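Local atomic coordinates of possible thiol-disulfide isomerase (Cytophaga hutchinsonii, PDB entry 3HCZ), a protein that is probably a thiol-disulfide isomerase or related redox protein with a thioredoxin-like fold, though its function has not been established. Residues P51-Y54 and D55-L58; L80-I83 and R84-I88; Y116-D119 and K120-I124; V139-E142 and K143-T147. One frame throughout, in Å; residues are numbered along the deposited sequence. Where two conformers were deposited one is given.

Interaction 1: residues P51-Y54 and D55-L58; sequences PKLY and DWWL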
loop_
_atom_site.group_PDB
_atom_site.type_symbol
_atom_site.label_atom_id
_atom_site.label_comp_id
_atom_site.label_asym_id
_atom_site.label_seq_id
_atom_site.Cartn_x
_atom_site.Cartn_y
_atom_site.Cartn_z
ATOM N N PRO A 51 -9.021 3.108 -7.394
ATOM C CA PRO A 51 -10.098 2.143 -7.570
ATOM C C PRO A 51 -9.697 0.982 -8.481
ATOM O O PRO A 51 -10.218 -0.126 -8.320
ATOM C CB PRO A 51 -11.218 2.979 -8.217
ATOM C CG PRO A 51 -10.488 4.149 -8.863
ATOM C CD PRO A 51 -9.419 4.449 -7.862
ATOM N N LYS A 52 -8.815 1.227 -9.442
ATOM C CA LYS A 52 -8.363 0.152 -10.293
ATOM C C LYS A 52 -7.527 -0.882 -9.533
ATOM O O LYS A 52 -7.613 -2.073 -9.812
ATOM C CB LYS A 52 -7.583 0.692 -11.489
ATOM C CG LYS A 52 -8.518 1.268 -12.559
ATOM C CD LYS A 52 -7.738 1.835 -13.731
ATOM C CE LYS A 52 -8.637 2.218 -14.898
ATOM N NZ LYS A 52 -9.158 1.014 -15.618
ATOM N N LEU A 53 -6.690 -0.415 -8.605
ATOM C CA LEU A 53 -5.940 -1.320 -7.732
ATOM C C LEU A 53 -6.947 -2.097 -6.881
ATOM O O LEU A 53 -6.753 -3.280 -6.604
ATOM C CB LEU A 53 -4.967 -0.547 -6.822
ATOM C CG LEU A 53 -4.111 -1.448 -5.910
ATOM C CD1 LEU A 53 -3.241 -2.448 -6.722
ATOM C CD2 LEU A 53 -3.255 -0.619 -4.939
ATOM N N TYR A 54 -8.019 -1.426 -6.466
ATOM C CA TYR A 54 -9.036 -2.110 -5.637
ATOM C C TYR A 54 -9.684 -3.231 -6.437
ATOM O O TYR A 54 -9.818 -4.339 -5.930
ATOM C CB TYR A 54 -10.069 -1.140 -5.065
ATOM C CG TYR A 54 -10.948 -1.780 -3.995
ATOM C CD1 TYR A 54 -10.518 -1.833 -2.663
ATOM C CD2 TYR A 54 -12.172 -2.347 -4.328
ATOM C CE1 TYR A 54 -11.330 -2.440 -1.664
ATOM C CE2 TYR A 54 -12.980 -2.933 -3.363
ATOM C CZ TYR A 54 -12.532 -2.971 -2.016
ATOM O OH TYR A 54 -13.322 -3.544 -1.053
ATOM N N ASP A 55 -10.050 -2.952 -7.694
ATOM C CA ASP A 55 -10.617 -3.959 -8.565
ATOM C C ASP A 55 -9.653 -5.114 -8.749
ATOM O O ASP A 55 -10.067 -6.263 -8.696
ATOM C CB ASP A 55 -10.933 -3.391 -9.942
ATOM C CG ASP A 55 -12.043 -2.380 -9.922
ATOM O OD1 ASP A 55 -12.903 -2.383 -9.005
ATOM O OD2 ASP A 55 -12.062 -1.577 -10.877
ATOM N N TRP A 56 -8.380 -4.793 -8.987
ATOM C CA TRP A 56 -7.320 -5.813 -9.111
ATOM C C TRP A 56 -7.227 -6.670 -7.827
ATOM O O TRP A 56 -7.124 -7.888 -7.899
ATOM C CB TRP A 56 -5.967 -5.160 -9.457
ATOM C CG TRP A 56 -4.827 -6.162 -9.470
ATOM C CD1 TRP A 56 -4.341 -6.858 -10.558
ATOM C CD2 TRP A 56 -4.052 -6.600 -8.340
ATOM N NE1 TRP A 56 -3.317 -7.697 -10.168
ATOM C CE2 TRP A 56 -3.127 -7.569 -8.816
ATOM C CE3 TRP A 56 -4.064 -6.283 -6.964
ATOM C CZ2 TRP A 56 -2.201 -8.200 -7.975
ATOM C CZ3 TRP A 56 -3.145 -6.923 -6.120
ATOM C CH2 TRP A 56 -2.232 -7.879 -6.635
ATOM N N TRP A 57 -7.243 -6.003 -6.668
ATOM C CA TRP A 57 -7.153 -6.651 -5.377
ATOM C C TRP A 57 -8.333 -7.604 -5.148
ATOM O O TRP A 57 -8.150 -8.740 -4.667
ATOM C CB TRP A 57 -7.068 -5.610 -4.257
ATOM C CG TRP A 57 -7.089 -6.230 -2.894
ATOM C CD1 TRP A 57 -6.077 -6.936 -2.290
ATOM C CD2 TRP A 57 -8.170 -6.191 -1.957
ATOM N NE1 TRP A 57 -6.495 -7.382 -1.032
ATOM C CE2 TRP A 57 -7.759 -6.914 -0.802
ATOM C CE3 TRP A 57 -9.440 -5.605 -1.971
ATOM C CZ2 TRP A 57 -8.581 -7.065 0.315
ATOM C CZ3 TRP A 57 -10.281 -5.801 -0.875
ATOM C CH2 TRP A 57 -9.841 -6.515 0.258
ATOM N N LEU A 58 -9.542 -7.159 -5.486
ATOM C CA LEU A 58 -10.694 -8.031 -5.352
ATOM C C LEU A 58 -10.467 -9.339 -6.118
ATOM O O LEU A 58 -10.852 -10.401 -5.632
ATOM C CB LEU A 58 -11.963 -7.354 -5.862
ATOM C CG LEU A 58 -12.528 -6.236 -5.016
ATOM C CD1 LEU A 58 -13.718 -5.607 -5.740
ATOM C CD2 LEU A 58 -12.987 -6.761 -3.632
#
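Successive turns of helix 49-60, the helix of a beta-alpha-beta unit in this thioredoxin-like fold, bring the Tyr54 ring against Trp57 and Leu58. Trp57 CE3 sits over one face of the phenol, displaced toward its rim, and the closest carbons of the pair are Tyr54 CE1 and Trp57 CZ3 at 3.6 Å. The two ring planes are inclined at 50°, an oblique meeting in which the phenol slants against the six-membered ring of the indole. Tyr54 OH, which also makes a weak hydrogen bond with Gly90 N, reaches the edge of that indole, level with its plane, and lies 3.8 Å from Trp57 CZ3. Both rings leave the helix with CG opposite the backbone N (chi1 -169° for Tyr54 and 175° for Trp57), and this shared setting lets them meet one turn apart. Leu58 adds its branch to the same phenol: its CD1 is 3.7 Å from Tyr54 CE2. A separate apolar pair forms where the tip of Leu53 slants against Trp56, with Leu53 CD1 3.9 Å from Trp56 CE3. Regular helical bonds run beneath these groups, among them Trp57 N to Leu53 O at 2.8 Å and Leu58 N to Tyr54 O at 2.9 Å. The two indole nitrogens tie the helix to different neighbours, Trp57 NE1 to the carbonyl of Ile65 on strand 65-71 and Trp56 NE1 to Asp135 of helix 134-147. Leu53 packs between these elements on Val67 and Leu134, while Tyr54 meets the ring of Trp91 edge-to-face.

Interaction 2: residues L80-I83 and R84-I88; sequences LKFI and RSKKI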
loop_
_atom_site.group_PDB
_atom_site.type_symbol
_atom_site.label_atom_id
_atom_site.label_comp_id
_atom_site.label_asym_id
_atom_site.label_seq_id
_atom_site.Cartn_x
_atom_site.Cartn_y
_atom_site.Cartn_z
ATOM N N LEU A 80 -12.241 9.337 4.616
ATOM C CA LEU A 80 -13.382 8.455 4.877
ATOM C C LEU A 80 -14.465 8.622 3.804
ATOM O O LEU A 80 -15.060 7.614 3.355
ATOM C CB LEU A 80 -13.948 8.655 6.299
ATOM C CG LEU A 80 -12.940 8.338 7.424
ATOM C CD1 LEU A 80 -13.437 8.645 8.831
ATOM C CD2 LEU A 80 -12.536 6.860 7.315
ATOM N N LYS A 81 -14.709 9.871 3.395
ATOM C CA LYS A 81 -15.661 10.150 2.319
ATOM C C LYS A 81 -15.285 9.425 1.021
ATOM O O LYS A 81 -16.136 8.863 0.321
ATOM C CB LYS A 81 -15.766 11.661 2.062
ATOM C CG LYS A 81 -16.764 12.003 0.951
ATOM C CD LYS A 81 -16.887 13.523 0.655
ATOM C CE LYS A 81 -16.887 14.395 1.927
ATOM N NZ LYS A 81 -16.720 15.860 1.576
ATOM N N PHE A 82 -14.009 9.445 0.695
ATOM C CA PHE A 82 -13.556 8.731 -0.485
ATOM C C PHE A 82 -13.782 7.221 -0.316
ATOM O O PHE A 82 -14.296 6.574 -1.234
ATOM C CB PHE A 82 -12.080 9.006 -0.715
ATOM C CG PHE A 82 -11.562 8.494 -2.015
ATOM C CD1 PHE A 82 -11.379 9.360 -3.096
ATOM C CD2 PHE A 82 -11.199 7.161 -2.144
ATOM C CE1 PHE A 82 -10.880 8.901 -4.309
ATOM C CE2 PHE A 82 -10.686 6.679 -3.346
ATOM C CZ PHE A 82 -10.511 7.546 -4.437
ATOM N N ILE A 83 -13.373 6.665 0.828
ATOM C CA ILE A 83 -13.545 5.203 1.046
ATOM C C ILE A 83 -14.996 4.768 0.841
ATOM O O ILE A 83 -15.261 3.808 0.098
ATOM C CB ILE A 83 -13.003 4.745 2.405
ATOM C CG1 ILE A 83 -11.490 4.920 2.395
ATOM C CG2 ILE A 83 -13.483 3.277 2.738
ATOM C CD1 ILE A 83 -10.848 4.873 3.777
ATOM N N ARG A 84 -15.919 5.504 1.453
ATOM C CA ARG A 84 -17.344 5.234 1.350
ATOM C C ARG A 84 -17.910 5.358 -0.081
ATOM O O ARG A 84 -18.633 4.451 -0.575
ATOM C CB ARG A 84 -18.114 6.155 2.312
ATOM C CG ARG A 84 -19.641 5.970 2.327
ATOM C CD ARG A 84 -20.272 6.910 3.383
ATOM N NE ARG A 84 -21.676 6.591 3.669
ATOM C CZ ARG A 84 -22.715 7.394 3.410
ATOM N NH1 ARG A 84 -22.529 8.595 2.859
ATOM N NH2 ARG A 84 -23.956 7.001 3.710
ATOM N N SER A 85 -17.596 6.465 -0.744
ATOM C CA SER A 85 -18.209 6.742 -2.027
ATOM C C SER A 85 -17.626 5.889 -3.147
ATOM O O SER A 85 -18.352 5.433 -4.022
ATOM C CB SER A 85 -18.165 8.229 -2.354
ATOM O OG SER A 85 -16.860 8.624 -2.692
ATOM N N LYS A 86 -16.320 5.656 -3.112
ATOM C CA LYS A 86 -15.708 4.787 -4.092
ATOM C C LYS A 86 -15.803 3.308 -3.693
ATOM O O LYS A 86 -15.437 2.438 -4.480
ATOM C CB LYS A 86 -14.254 5.192 -4.302
ATOM C CG LYS A 86 -14.096 6.683 -4.623
ATOM C CD LYS A 86 -14.654 7.021 -5.977
ATOM C CE LYS A 86 -13.805 6.420 -7.101
ATOM N NZ LYS A 86 -14.237 6.948 -8.451
ATOM N N LYS A 87 -16.272 3.021 -2.474
ATOM C CA LYS A 87 -16.509 1.631 -2.032
ATOM C C LYS A 87 -15.236 0.806 -2.043
ATOM O O LYS A 87 -15.140 -0.266 -2.673
ATOM C CB LYS A 87 -17.611 0.996 -2.884
ATOM C CG LYS A 87 -18.988 1.617 -2.647
ATOM C CD LYS A 87 -19.772 1.472 -3.909
ATOM C CE LYS A 87 -21.040 0.731 -3.659
ATOM N NZ LYS A 87 -21.936 1.529 -2.790
ATOM N N ILE A 88 -14.219 1.329 -1.357
ATOM C CA ILE A 88 -12.925 0.632 -1.254
ATOM C C ILE A 88 -12.633 0.282 0.201
ATOM O O ILE A 88 -11.488 0.238 0.628
ATOM C CB ILE A 88 -11.757 1.460 -1.868
ATOM C CG1 ILE A 88 -11.658 2.855 -1.180
ATOM C CG2 ILE A 88 -11.955 1.591 -3.423
ATOM C CD1 ILE A 88 -10.271 3.511 -1.317
#
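Lys81 O is gripped twice by Ser85, through the backbone N at 3.0 Å and through OG at 3.1 Å, and the two donors approach from opposite faces of the carbonyl plane. Ser85 OG can fold back in this way because chi1, at 73°, sets it between its own N and carbonyl carbon. Lys86, one turn beyond Phe82, lays its aliphatic part over that ring: Lys86 CG stands 3.6 Å from the centroid of the Phe82 ring, almost on the ring normal, a CH-pi contact. The lysine chain bends at chi2 and chi3 as it leaves the ring. Ile88 CD1 meets the same ring at its edge, near the plane, 3.8 Å from Phe82 CE2, and the Ile88 side chain also crosses Ile83 at about a right angle. The helix ends in a Schellman motif. Lys87 takes a positive phi of 61°, which turns the chain so that Ile88 N bonds to Ile83 O at 3.1 Å, while Lys87 N makes a weak bond to Arg84 O. Phe82 and Ile88 then face helix 49-60, both touching Thr50, and Ile88 also touches Tyr54. Lys86 NZ bonds weakly to the carbonyl of His45, within the Cys-Gly-His-Cys sequence probably central to redox chemistry, and strand 92-95 follows to complete the beta-alpha-beta unit opened by strand 65-71.

Interaction 3: residues Y116-D119 and K120-I124; sequences YVLD and KNKVI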
loop_
_atom_site.group_PDB
_atom_site.type_symbol
_atom_site.label_atom_id
_atom_site.label_comp_id
_atom_site.label_asym_id
_atom_site.label_seq_id
_atom_site.Cartn_x
_atom_site.Cartn_y
_atom_site.Cartn_z
ATOM N N TYR A 116 4.551 -0.031 -3.534
ATOM C CA TYR A 116 5.633 -1.007 -3.328
ATOM C C TYR A 116 5.032 -2.378 -3.201
ATOM O O TYR A 116 3.928 -2.505 -2.693
ATOM C CB TYR A 116 6.414 -0.709 -2.039
ATOM C CG TYR A 116 7.188 0.591 -2.105
ATOM C CD1 TYR A 116 8.533 0.594 -2.488
ATOM C CD2 TYR A 116 6.574 1.826 -1.796
ATOM C CE1 TYR A 116 9.264 1.799 -2.532
ATOM C CE2 TYR A 116 7.300 3.042 -1.872
ATOM C CZ TYR A 116 8.641 3.012 -2.231
ATOM O OH TYR A 116 9.410 4.168 -2.334
ATOM N N VAL A 117 5.737 -3.423 -3.636
ATOM C CA VAL A 117 5.279 -4.771 -3.378
ATOM C C VAL A 117 6.264 -5.347 -2.364
ATOM O O VAL A 117 7.493 -5.267 -2.536
ATOM C CB VAL A 117 5.252 -5.648 -4.672
ATOM C CG1 VAL A 117 4.731 -7.054 -4.372
ATOM C CG2 VAL A 117 4.367 -4.947 -5.761
ATOM N N LEU A 118 5.717 -5.933 -1.303
ATOM C CA LEU A 118 6.549 -6.545 -0.260
ATOM C C LEU A 118 6.246 -8.036 -0.203
ATOM O O LEU A 118 5.099 -8.442 -0.408
ATOM C CB LEU A 118 6.192 -5.971 1.130
ATOM C CG LEU A 118 6.078 -4.443 1.211
ATOM C CD1 LEU A 118 5.627 -3.896 2.588
ATOM C CD2 LEU A 118 7.413 -3.755 0.748
ATOM N N ASP A 119 7.247 -8.822 0.160
ATOM C CA ASP A 119 7.017 -10.263 0.363
ATOM C C ASP A 119 6.379 -10.596 1.741
ATOM O O ASP A 119 5.951 -9.684 2.497
ATOM C CB ASP A 119 8.302 -11.086 0.080
ATOM C CG ASP A 119 9.334 -11.018 1.203
ATOM O OD1 ASP A 119 9.129 -10.379 2.253
ATOM O OD2 ASP A 119 10.395 -11.646 1.040
ATOM N N LYS A 120 6.299 -11.895 2.072
ATOM C CA LYS A 120 5.647 -12.289 3.330
ATOM C C LYS A 120 6.314 -11.667 4.568
ATOM O O LYS A 120 5.627 -11.425 5.570
ATOM C CB LYS A 120 5.547 -13.803 3.510
ATOM C CG LYS A 120 6.839 -14.454 3.867
ATOM C CD LYS A 120 6.606 -15.896 4.380
ATOM C CE LYS A 120 6.644 -15.921 5.903
ATOM N NZ LYS A 120 5.376 -16.483 6.461
ATOM N N ASN A 121 7.619 -11.385 4.478
ATOM C CA ASN A 121 8.365 -10.792 5.600
ATOM C C ASN A 121 8.613 -9.287 5.451
ATOM O O ASN A 121 9.497 -8.712 6.130
ATOM C CB ASN A 121 9.668 -11.552 5.779
ATOM C CG ASN A 121 9.435 -13.021 6.016
ATOM O OD1 ASN A 121 8.635 -13.415 6.894
ATOM N ND2 ASN A 121 10.075 -13.848 5.205
ATOM N N LYS A 122 7.836 -8.658 4.565
ATOM C CA LYS A 122 7.851 -7.191 4.343
ATOM C C LYS A 122 9.129 -6.727 3.671
ATOM O O LYS A 122 9.424 -5.518 3.677
ATOM C CB LYS A 122 7.590 -6.363 5.613
ATOM C CG LYS A 122 6.328 -6.791 6.406
ATOM C CD LYS A 122 5.053 -6.723 5.540
ATOM C CE LYS A 122 3.832 -7.334 6.284
ATOM N NZ LYS A 122 4.033 -8.799 6.433
ATOM N N VAL A 123 9.838 -7.670 3.041
ATOM C CA VAL A 123 10.994 -7.295 2.194
ATOM C C VAL A 123 10.527 -6.678 0.876
ATOM O O VAL A 123 9.577 -7.153 0.229
ATOM C CB VAL A 123 11.877 -8.456 1.928
ATOM C CG1 VAL A 123 12.951 -8.098 0.830
ATOM C CG2 VAL A 123 12.513 -8.871 3.223
ATOM N N ILE A 124 11.206 -5.615 0.455
ATOM C CA ILE A 124 10.793 -4.925 -0.738
ATOM C C ILE A 124 11.171 -5.764 -1.958
ATOM O O ILE A 124 12.381 -6.041 -2.193
ATOM C CB ILE A 124 11.471 -3.512 -0.816
ATOM C CG1 ILE A 124 10.944 -2.608 0.333
ATOM C CG2 ILE A 124 11.213 -2.847 -2.217
ATOM C CD1 ILE A 124 11.872 -1.419 0.618
HETATM O O HOH W 1 3.451 -9.536 3.730
HETATM O O HOH W 2 11.652 -12.628 3.209
#
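The Asp119 carboxylate is met on opposite faces at OD1 by two backbone amides, Asn121 N and Val123 N, each 2.9 Å from that oxygen and each well out of the carboxylate plane. Val123 CB also packs against the carboxylate, 3.4 Å from Asp119 OD1, and a water bridges Asp119 OD2 to Asn121 ND2. The other flat group, the Tyr116 ring, is approached at its edge, loosely, by Ile124 CG2. Asp119 CG lies between its own N and carbonyl carbon (chi1 77°), which folds the acid back over the type I turn from Asp119 to Lys122. Lys122 N closes that turn on Asp119 O at 3.0 Å, and Asp119 N bonds to Val123 O at 2.9 Å. With an alanine here, the amides of Asn121 and Val123 would probably lose their shared acceptor and the turn would be held less firmly. Beyond the turn, Leu118 and Ile124 form a non-hydrogen-bonded antiparallel pair, with Leu118 CD2 3.7 Å from Ile124 CG1. The hairpin thus joins strand 114-118, whose other neighbour is strand 33-39, to the edge strand 124-127, while Val117 packs on Leu134 and Phe137 of helix 134-147.

Interaction 4: residues V139-E142 and K143-T147; sequences VQYE and KSLKT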
loop_
_atom_site.group_PDB
_atom_site.type_symbol
_atom_site.label_atom_id
_atom_site.label_comp_id
_atom_site.label_asym_id
_atom_site.label_seq_id
_atom_site.Cartn_x
_atom_site.Cartn_y
_atom_site.Cartn_z
ATOM N N VAL A 139 4.170 -12.873 -11.659
ATOM C CA VAL A 139 4.554 -14.078 -12.425
ATOM C C VAL A 139 6.060 -14.235 -12.483
ATOM O O VAL A 139 6.577 -15.309 -12.167
ATOM C CB VAL A 139 3.961 -14.143 -13.852
ATOM C CG1 VAL A 139 4.459 -15.400 -14.550
ATOM C CG2 VAL A 139 2.451 -14.176 -13.797
ATOM N N GLN A 140 6.768 -13.174 -12.861
ATOM C CA GLN A 140 8.216 -13.265 -13.082
ATOM C C GLN A 140 8.946 -13.493 -11.767
ATOM O O GLN A 140 9.902 -14.280 -11.702
ATOM C CB GLN A 140 8.798 -12.010 -13.766
ATOM C CG GLN A 140 8.126 -11.525 -15.095
ATOM C CD GLN A 140 7.640 -12.639 -16.033
ATOM O OE1 GLN A 140 6.467 -12.638 -16.451
ATOM N NE2 GLN A 140 8.530 -13.586 -16.371
ATOM N N TYR A 141 8.482 -12.803 -10.725
ATOM C CA TYR A 141 9.046 -12.932 -9.372
ATOM C C TYR A 141 8.986 -14.387 -8.913
ATOM O O TYR A 141 10.008 -14.961 -8.487
ATOM C CB TYR A 141 8.302 -12.054 -8.375
ATOM C CG TYR A 141 8.822 -12.239 -6.972
ATOM C CD1 TYR A 141 10.064 -11.725 -6.598
ATOM C CD2 TYR A 141 8.083 -12.949 -6.018
ATOM C CE1 TYR A 141 10.559 -11.903 -5.304
ATOM C CE2 TYR A 141 8.567 -13.132 -4.709
ATOM C CZ TYR A 141 9.802 -12.613 -4.375
ATOM O OH TYR A 141 10.276 -12.784 -3.108
ATOM N N GLU A 142 7.818 -15.001 -9.046
ATOM C CA GLU A 142 7.691 -16.375 -8.583
ATOM C C GLU A 142 8.548 -17.337 -9.409
ATOM O O GLU A 142 9.194 -18.216 -8.831
ATOM C CB GLU A 142 6.237 -16.810 -8.454
ATOM C CG GLU A 142 5.502 -15.912 -7.456
ATOM C CD GLU A 142 4.178 -16.456 -7.090
ATOM O OE1 GLU A 142 3.756 -17.432 -7.734
ATOM O OE2 GLU A 142 3.549 -15.928 -6.156
ATOM N N LYS A 143 8.618 -17.134 -10.726
ATOM C CA LYS A 143 9.495 -17.948 -11.563
ATOM C C LYS A 143 10.943 -17.824 -11.075
ATOM O O LYS A 143 11.683 -18.818 -11.046
ATOM C CB LYS A 143 9.387 -17.561 -13.043
ATOM C CG LYS A 143 7.992 -17.700 -13.655
ATOM C CD LYS A 143 7.285 -18.991 -13.246
ATOM C CE LYS A 143 6.371 -18.776 -12.046
ATOM N NZ LYS A 143 5.371 -17.693 -12.292
ATOM N N SER A 144 11.334 -16.611 -10.679
ATOM C CA SER A 144 12.692 -16.320 -10.191
ATOM C C SER A 144 13.074 -17.023 -8.880
ATOM O O SER A 144 14.254 -17.242 -8.612
ATOM C CB SER A 144 12.904 -14.810 -10.038
ATOM O OG SER A 144 12.333 -14.332 -8.822
ATOM N N LEU A 145 12.099 -17.447 -8.117
ATOM C CA LEU A 145 12.363 -18.129 -6.873
ATOM C C LEU A 145 12.710 -19.563 -7.164
ATOM O O LEU A 145 13.475 -20.185 -6.477
ATOM C CB LEU A 145 11.107 -18.145 -6.047
ATOM C CG LEU A 145 10.658 -16.781 -5.573
ATOM C CD1 LEU A 145 9.350 -16.909 -4.854
ATOM C CD2 LEU A 145 11.707 -16.213 -4.725
ATOM N N LYS A 146 12.061 -20.089 -8.173
ATOM C CA LYS A 146 12.272 -21.456 -8.584
ATOM C C LYS A 146 13.691 -21.669 -9.112
ATOM O O LYS A 146 14.441 -22.475 -8.549
ATOM C CB LYS A 146 11.221 -21.881 -9.613
ATOM C CG LYS A 146 9.913 -22.316 -8.992
ATOM C CD LYS A 146 9.336 -23.475 -9.779
ATOM C CE LYS A 146 8.425 -24.340 -8.923
ATOM N NZ LYS A 146 8.415 -25.741 -9.443
ATOM N N THR A 147 14.061 -20.924 -10.161
ATOM C CA THR A 147 15.364 -21.095 -10.846
ATOM C C THR A 147 16.524 -21.270 -9.868
ATOM O O THR A 147 17.426 -22.099 -10.103
ATOM C CB THR A 147 15.696 -19.932 -11.841
ATOM O OG1 THR A 147 15.189 -18.685 -11.335
ATOM C CG2 THR A 147 15.114 -20.211 -13.236
#
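With chi1 at 177°, Tyr141 holds its CG opposite the backbone N, whereas Leu145, with chi1 -66°, holds its CG beside the N; together these settings bring the leucine branch against the phenol one turn later. Leu145 CG lies over one face of the Tyr141 ring, displaced toward the rim. The nearest carbons of the pair are Tyr141 CE2 and Leu145 CD1 at 3.9 Å, and Leu145 CD2 is 4.1 Å from both CZ and OH of Tyr141, ordinary van der Waals contact in which the side chains slant past each other. With an alanine at this position, Leu145 would probably be left without its aromatic partner and a gap would open beside Asp119, which the phenol oxygen touches. On another side of the helix, Lys143 curls back over the preceding turn. In the conformer described, Lys143 NZ donates to Val139 O at 2.7 Å, a carbonyl that also receives Lys143 N at 3.1 Å; a second conformer was deposited, so the NZ bond is doubtful as a lasting feature. Toward the C-terminus the pattern slackens: Leu145 N bonds to Glu142 O at 3.1 Å from well above the carbonyl plane, and Lys146 N reaches Glu142 O only weakly. Glu142 OE2 accepts from the hydroxyl of Tyr33 and forms a long, weak ion pair with Lys32. The chemistry is that of the exposed C-terminal end of the last helix: a modest apolar pair, weakening backbone bonds and an acid tied to Tyr33, with a lysine that may favour a carbonyl in one conformer.

How the interactions relate
The four contacts follow one another along the chain, each closing before the next opens. Interactions 1 and 2 belong to consecutive beta-alpha-beta units that share strand 65-71; their centres are about 13 Å apart, yet Tyr54 CE1 is 3.5 Å from Ile88 CA. Interaction 3 forms the hairpin at the sheet edge made by strand 124-127, away from strand 92-95 at the far edge. Its centre is about 15 Å from that of interaction 4, and Asp119 meets Tyr141. Interactions 2 and 4 lie on opposite sides of the chain's centre, centres about 35 Å apart. Helix 49-60 packs between the turn after helix 77-86, through Tyr54, and helix 134-147, through Leu53 and Trp56, placing interaction 1 between the other helical contacts.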